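Local coordinates for protein C-glycoside 3-oxidase (Microbacterium trichothecenolyticum, PDB 7DVE) that oxidises the C3 hydroxyl of the sugar in C-glycosides such as isoorientin and mangiferin, using bound FAD and passing the electrons to oxygen to give hydrogen peroxide, at residues 137-142 with 333-338; 339-344 with 412-417. One frame throughout, in Å; residues are numbered along the deposited sequence.

Interaction 1. Residues 137-142 with 333-338; sequences DSERIG and VPFTDD
Glu139 lies flat against the ring of Phe335, its carboxylate plane turned only 12° from the ring plane, the two side chains running past each other in opposite directions. CG of Glu139 makes the CH-pi contact, 3.7 Å from the ring centroid of Phe335. With its CG anti to the backbone N (chi1 177°), Phe335 sends its ring toward residues 137-139, where Asp137 CB and Ser138 OG lie at the ring edge. Beside this stack two aspartates cross obliquely, their carboxylate planes steeply inclined. OD2 of Asp137 accepts the amide N of Asp337 through its anti lone pair at 3.1 Å, nearly straight at 176°. In return, OD1 of Asp337 takes N and OG of Ser138, each at 3.0 Å, toward the syn side, both tilted out of the carboxylate plane, one above and one below. Backbone N-H groups of Asn136 (to OE1) and of Ala486 and Cys487 (to OE2) hold the Glu139 carboxylate. The contact joins the loops before helix 142-145 and after strand 330-333, the Glu139 side chain about 9 Å from that of His444, the probable proton acceptor. Asp337 N, Ser138 N and Ser138 OG probably offset the repulsion between Asp137 and Asp337, whose carboxylates each accept from the other segment.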
loop_
_atom_site.group_PDB
_atom_site.type_symbol
_atom_site.label_atom_id
_atom_site.label_comp_id
_atom_site.label_asym_id
_atom_site.label_seq_id
_atom_site.Cartn_x
_atom_site.Cartn_y
_atom_site.Cartn_z
ATOM N N ASP A 137 12.729 3.864 14.457
ATOM C CA ASP A 137 12.780 3.222 15.793
ATOM C C ASP A 137 12.210 1.799 15.702
ATOM O O ASP A 137 12.598 1.044 14.799
ATOM C CB ASP A 137 12.088 4.154 16.795
ATOM C CG ASP A 137 12.947 5.370 17.175
ATOM O OD1 ASP A 137 14.075 5.525 16.638
ATOM O OD2 ASP A 137 12.493 6.172 18.027
ATOM N N SER A 138 11.279 1.399 16.576
ATOM C CA SER A 138 10.796 0.016 16.642
ATOM C C SER A 138 10.010 -0.427 15.407
ATOM O O SER A 138 9.853 -1.635 15.217
ATOM C CB SER A 138 9.933 -0.197 17.904
ATOM O OG SER A 138 8.711 0.554 17.821
ATOM N N GLU A 139 9.540 0.480 14.551
ATOM C CA GLU A 139 8.968 0.005 13.290
ATOM C C GLU A 139 9.983 -0.663 12.369
ATOM O O GLU A 139 9.565 -1.280 11.381
ATOM C CB GLU A 139 8.324 1.129 12.471
ATOM C CG GLU A 139 7.724 2.275 13.235
ATOM C CD GLU A 139 7.254 3.372 12.289
ATOM O OE1 GLU A 139 8.101 4.174 11.839
ATOM O OE2 GLU A 139 6.055 3.423 11.967
ATOM N N ARG A 140 11.280 -0.505 12.611
ATOM C CA ARG A 140 12.288 -0.945 11.660
ATOM C C ARG A 140 12.596 -2.415 11.860
ATOM O O ARG A 140 12.713 -2.891 12.996
ATOM C CB ARG A 140 13.566 -0.113 11.804
ATOM C CG ARG A 140 13.356 1.360 11.434
ATOM C CD ARG A 140 14.620 2.187 11.583
ATOM N NE ARG A 140 15.684 1.796 10.669
ATOM C CZ ARG A 140 15.955 2.386 9.509
ATOM N NH1 ARG A 140 15.165 3.318 9.006
ATOM N NH2 ARG A 140 17.057 2.039 8.842
ATOM N N ILE A 141 12.739 -3.137 10.753
ATOM C CA ILE A 141 13.078 -4.553 10.861
ATOM C C ILE A 141 14.551 -4.655 11.270
ATOM O O ILE A 141 15.461 -4.293 10.517
ATOM C CB ILE A 141 12.775 -5.307 9.563
ATOM C CG1 ILE A 141 11.265 -5.249 9.287
ATOM C CG2 ILE A 141 13.186 -6.742 9.702
ATOM C CD1 ILE A 141 10.865 -5.375 7.831
ATOM N N GLY A 142 14.784 -5.145 12.486
ATOM C CA GLY A 142 16.101 -5.030 13.084
ATOM C C GLY A 142 17.151 -5.891 12.413
ATOM O O GLY A 142 18.297 -5.458 12.239
ATOM N N VAL A 333 4.992 14.205 10.300
ATOM C CA VAL A 333 5.324 14.281 11.718
ATOM C C VAL A 333 5.757 12.882 12.133
ATOM O O VAL A 333 4.903 12.015 12.382
ATOM C CB VAL A 333 4.144 14.773 12.569
ATOM C CG1 VAL A 333 4.635 15.102 13.992
ATOM C CG2 VAL A 333 3.459 15.971 11.906
ATOM N N PRO A 334 7.063 12.626 12.219
ATOM C CA PRO A 334 7.548 11.242 12.280
ATOM C C PRO A 334 7.239 10.528 13.585
ATOM O O PRO A 334 7.204 11.121 14.665
ATOM C CB PRO A 334 9.062 11.388 12.087
ATOM C CG PRO A 334 9.200 12.680 11.316
ATOM C CD PRO A 334 8.121 13.581 11.845
ATOM N N PHE A 335 6.989 9.225 13.436
ATOM C CA PHE A 335 6.957 8.266 14.532
ATOM C C PHE A 335 8.275 8.250 15.315
ATOM O O PHE A 335 9.361 8.245 14.731
ATOM C CB PHE A 335 6.677 6.877 13.939
ATOM C CG PHE A 335 6.686 5.752 14.944
ATOM C CD1 PHE A 335 7.894 5.183 15.384
ATOM C CD2 PHE A 335 5.483 5.237 15.435
ATOM C CE1 PHE A 335 7.891 4.142 16.304
ATOM C CE2 PHE A 335 5.481 4.187 16.346
ATOM C CZ PHE A 335 6.685 3.641 16.789
ATOM N N THR A 336 8.169 8.214 16.650
ATOM C CA THR A 336 9.271 7.853 17.545
ATOM C C THR A 336 8.750 6.916 18.630
ATOM O O THR A 336 7.570 6.960 18.992
ATOM C CB THR A 336 9.928 9.071 18.217
ATOM O OG1 THR A 336 8.975 9.747 19.049
ATOM C CG2 THR A 336 10.499 10.044 17.177
ATOM N N ASP A 337 9.640 6.061 19.146
ATOM C CA ASP A 337 9.252 5.132 20.207
ATOM C C ASP A 337 8.543 5.855 21.349
ATOM O O ASP A 337 7.572 5.339 21.919
ATOM C CB ASP A 337 10.482 4.394 20.746
ATOM C CG ASP A 337 10.867 3.198 19.901
ATOM O OD1 ASP A 337 10.147 2.922 18.932
ATOM O OD2 ASP A 337 11.882 2.535 20.189
ATOM N N ASP A 338 9.017 7.058 21.687
ATOM C CA ASP A 338 8.444 7.870 22.753
ATOM C C ASP A 338 7.099 8.495 22.360
ATOM O O ASP A 338 6.276 8.777 23.241
ATOM C CB ASP A 338 9.434 8.971 23.118
ATOM C CG ASP A 338 10.908 8.516 22.996
ATOM O OD1 ASP A 338 11.363 7.646 23.786
ATOM O OD2 ASP A 338 11.589 8.985 22.036
#

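Interaction 2. Residues 339-344 with 412-417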
loop_
_atom_site.group_PDB
_atom_site.type_symbol
_atom_site.label_atom_id
_atom_site.label_comp_id
_atom_site.label_asym_id
_atom_site.label_seq_id
_atom_site.Cartn_x
_atom_site.Cartn_y
_atom_site.Cartn_z
ATOM N N MET A 339 6.868 8.746 21.063
ATOM C CA MET A 339 5.640 9.376 20.559
ATOM C C MET A 339 5.103 8.542 19.400
ATOM O O MET A 339 5.213 8.940 18.234
ATOM C CB MET A 339 5.901 10.812 20.093
ATOM C CG MET A 339 5.987 11.887 21.158
ATOM S SD MET A 339 4.578 11.861 22.252
ATOM C CE MET A 339 3.387 12.722 21.202
ATOM N N PRO A 340 4.500 7.382 19.687
ATOM C CA PRO A 340 4.385 6.325 18.666
ATOM C C PRO A 340 3.194 6.482 17.720
ATOM O O PRO A 340 2.361 5.583 17.573
ATOM C CB PRO A 340 4.302 5.053 19.524
ATOM C CG PRO A 340 3.667 5.486 20.785
ATOM C CD PRO A 340 4.083 6.915 21.022
ATOM N N PHE A 341 3.152 7.610 16.999
ATOM C CA PHE A 341 2.162 7.848 15.957
ATOM C C PHE A 341 2.833 8.397 14.709
ATOM O O PHE A 341 3.712 9.260 14.785
ATOM C CB PHE A 341 1.070 8.827 16.429
ATOM C CG PHE A 341 0.843 8.783 17.896
ATOM C CD1 PHE A 341 0.111 7.759 18.457
ATOM C CD2 PHE A 341 1.426 9.726 18.728
ATOM C CE1 PHE A 341 -0.059 7.684 19.844
ATOM C CE2 PHE A 341 1.265 9.662 20.109
ATOM C CZ PHE A 341 0.520 8.641 20.671
ATOM N N HIS A 342 2.409 7.907 13.555
ATOM C CA HIS A 342 2.794 8.536 12.299
ATOM C C HIS A 342 1.770 9.626 11.991
ATOM O O HIS A 342 0.565 9.356 11.971
ATOM C CB HIS A 342 2.860 7.511 11.174
ATOM C CG HIS A 342 2.765 8.109 9.811
ATOM N ND1 HIS A 342 3.850 8.663 9.166
ATOM C CD2 HIS A 342 1.705 8.268 8.977
ATOM C CE1 HIS A 342 3.471 9.114 7.985
ATOM N NE2 HIS A 342 2.175 8.880 7.842
ATOM N N GLY A 343 2.236 10.854 11.776
ATOM C CA GLY A 343 1.359 11.983 11.524
ATOM C C GLY A 343 1.577 12.540 10.129
ATOM O O GLY A 343 2.711 12.654 9.662
ATOM N N GLN A 344 0.491 12.899 9.473
ATOM C CA GLN A 344 0.638 13.636 8.242
ATOM C C GLN A 344 -0.413 14.728 8.214
ATOM O O GLN A 344 -1.544 14.530 8.670
ATOM C CB GLN A 344 0.532 12.733 7.005
ATOM C CG GLN A 344 -0.691 11.863 6.947
ATOM C CD GLN A 344 -0.519 10.694 5.986
ATOM O OE1 GLN A 344 0.486 9.956 6.026
ATOM N NE2 GLN A 344 -1.503 10.520 5.116
ATOM N N ILE A 412 -4.491 4.840 21.228
ATOM C CA ILE A 412 -5.447 5.613 20.443
ATOM C C ILE A 412 -5.841 6.894 21.181
ATOM O O ILE A 412 -5.932 7.973 20.583
ATOM C CB ILE A 412 -6.666 4.725 20.105
ATOM C CG1 ILE A 412 -6.256 3.656 19.077
ATOM C CG2 ILE A 412 -7.862 5.562 19.630
ATOM C CD1 ILE A 412 -7.341 2.663 18.764
ATOM N N ASP A 413 -6.069 6.802 22.494
ATOM C CA ASP A 413 -6.375 8.000 23.274
ATOM C C ASP A 413 -5.234 9.009 23.214
ATOM O O ASP A 413 -5.460 10.223 23.045
ATOM C CB ASP A 413 -6.687 7.597 24.715
ATOM C CG ASP A 413 -8.061 6.926 24.846
ATOM O OD1 ASP A 413 -8.812 6.895 23.847
ATOM O OD2 ASP A 413 -8.394 6.416 25.938
ATOM N N ARG A 414 -3.996 8.522 23.335
ATOM C CA ARG A 414 -2.844 9.393 23.117
ATOM C C ARG A 414 -2.917 10.069 21.751
ATOM O O ARG A 414 -2.764 11.293 21.634
ATOM C CB ARG A 414 -1.541 8.595 23.272
ATOM C CG ARG A 414 -1.202 8.213 24.705
ATOM C CD ARG A 414 0.197 7.573 24.829
ATOM N NE ARG A 414 1.281 8.514 24.563
ATOM C CZ ARG A 414 2.550 8.170 24.376
ATOM N NH1 ARG A 414 2.937 6.902 24.392
ATOM N NH2 ARG A 414 3.459 9.121 24.174
ATOM N N ALA A 415 -3.141 9.289 20.700
ATOM C CA ALA A 415 -3.181 9.871 19.362
ATOM C C ALA A 415 -4.248 10.966 19.258
ATOM O O ALA A 415 -4.038 11.984 18.593
ATOM C CB ALA A 415 -3.409 8.772 18.325
ATOM N N LYS A 416 -5.390 10.789 19.927
ATOM C CA LYS A 416 -6.435 11.818 19.879
ATOM C C LYS A 416 -5.962 13.143 20.495
ATOM O O LYS A 416 -6.111 14.230 19.890
ATOM C CB LYS A 416 -7.688 11.298 20.573
ATOM C CG LYS A 416 -8.252 10.082 19.854
ATOM C CD LYS A 416 -9.292 9.394 20.703
ATOM C CE LYS A 416 -10.480 10.308 20.878
ATOM N NZ LYS A 416 -11.609 9.535 21.377
ATOM N N ALA A 417 -5.343 13.068 21.682
ATOM C CA ALA A 417 -4.836 14.301 22.288
ATOM C C ALA A 417 -3.730 14.933 21.437
ATOM O O ALA A 417 -3.680 16.166 21.277
ATOM C CB ALA A 417 -4.346 14.031 23.711
#
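Arg414 reaches from its helix across the ring of Phe341 to the turn at Pro340. Its CB starts the contact, 3.3 Å from CZ of Phe341 and oblique to the ring. The chain then runs extended through CG, with chi2 at -173°, and bends at chi3 (68°), which carries Arg414 NE past the ring at 4.0 Å from CZ of Phe341. CZ of Phe341 also lies over one face of the guanidinium, offset toward its rim, and the two planes stand 80° apart, so the groups are crossed rather than stacked. Farther out, CZ of Arg414 lies near CD of Pro340, and Arg414 NH1 comes to 3.6 Å from CD of Pro340. Arg414 NH2 approaches SD of Met339 at 3.5 Å and is hydrogen-bonded to the carbonyl oxygen of Asp338, which anchors the charged end to the loop ahead of the Pro340 turn.

Ala415, the next residue on the helix, covers a face of the Phe341 ring with its CA, and its CB lies 3.7 Å from CD1 of Phe341. Pro340 CD lies over the opposite face, while Met339 CE meets the ring edge in plane. The ring is thus wedged between helix and turn, and Leu371 and Thr411 also touch its side chain. Pro340 is the centre of an inverse gamma turn, closed by the 2.7 Å bond from Phe341 N to Met339 O, and this turn leads into the strand. The arrangement is helix-on-sheet packing: helix 406-424 rests against the antiparallel sheet of this GMC oxidoreductase, with the ring of Phe341, which follows the Pro340 turn, as the main apolar contact.

From the N terminus, the loop preceding helix 142-145 meets the loop after strand 330-333, and interaction 1 thereby closes a span of 190 intervening residues. Interaction 2 opens at the very next residue, Met339, and closes a shorter span on helix 406-424. The two are therefore in series, neither nested nor crossed, and their centres lie 13 Å apart. They meet where strands 330-333 and 341-347 pair antiparallel, through a probable backbone hydrogen bond between Val333 N and Gly343 O. Phe335 also packs on Pro340. The segment from 333 to 344, a connection running on into strand 341-347, thus carries the 137-142 loop on its first half and helix 406-424 on its second.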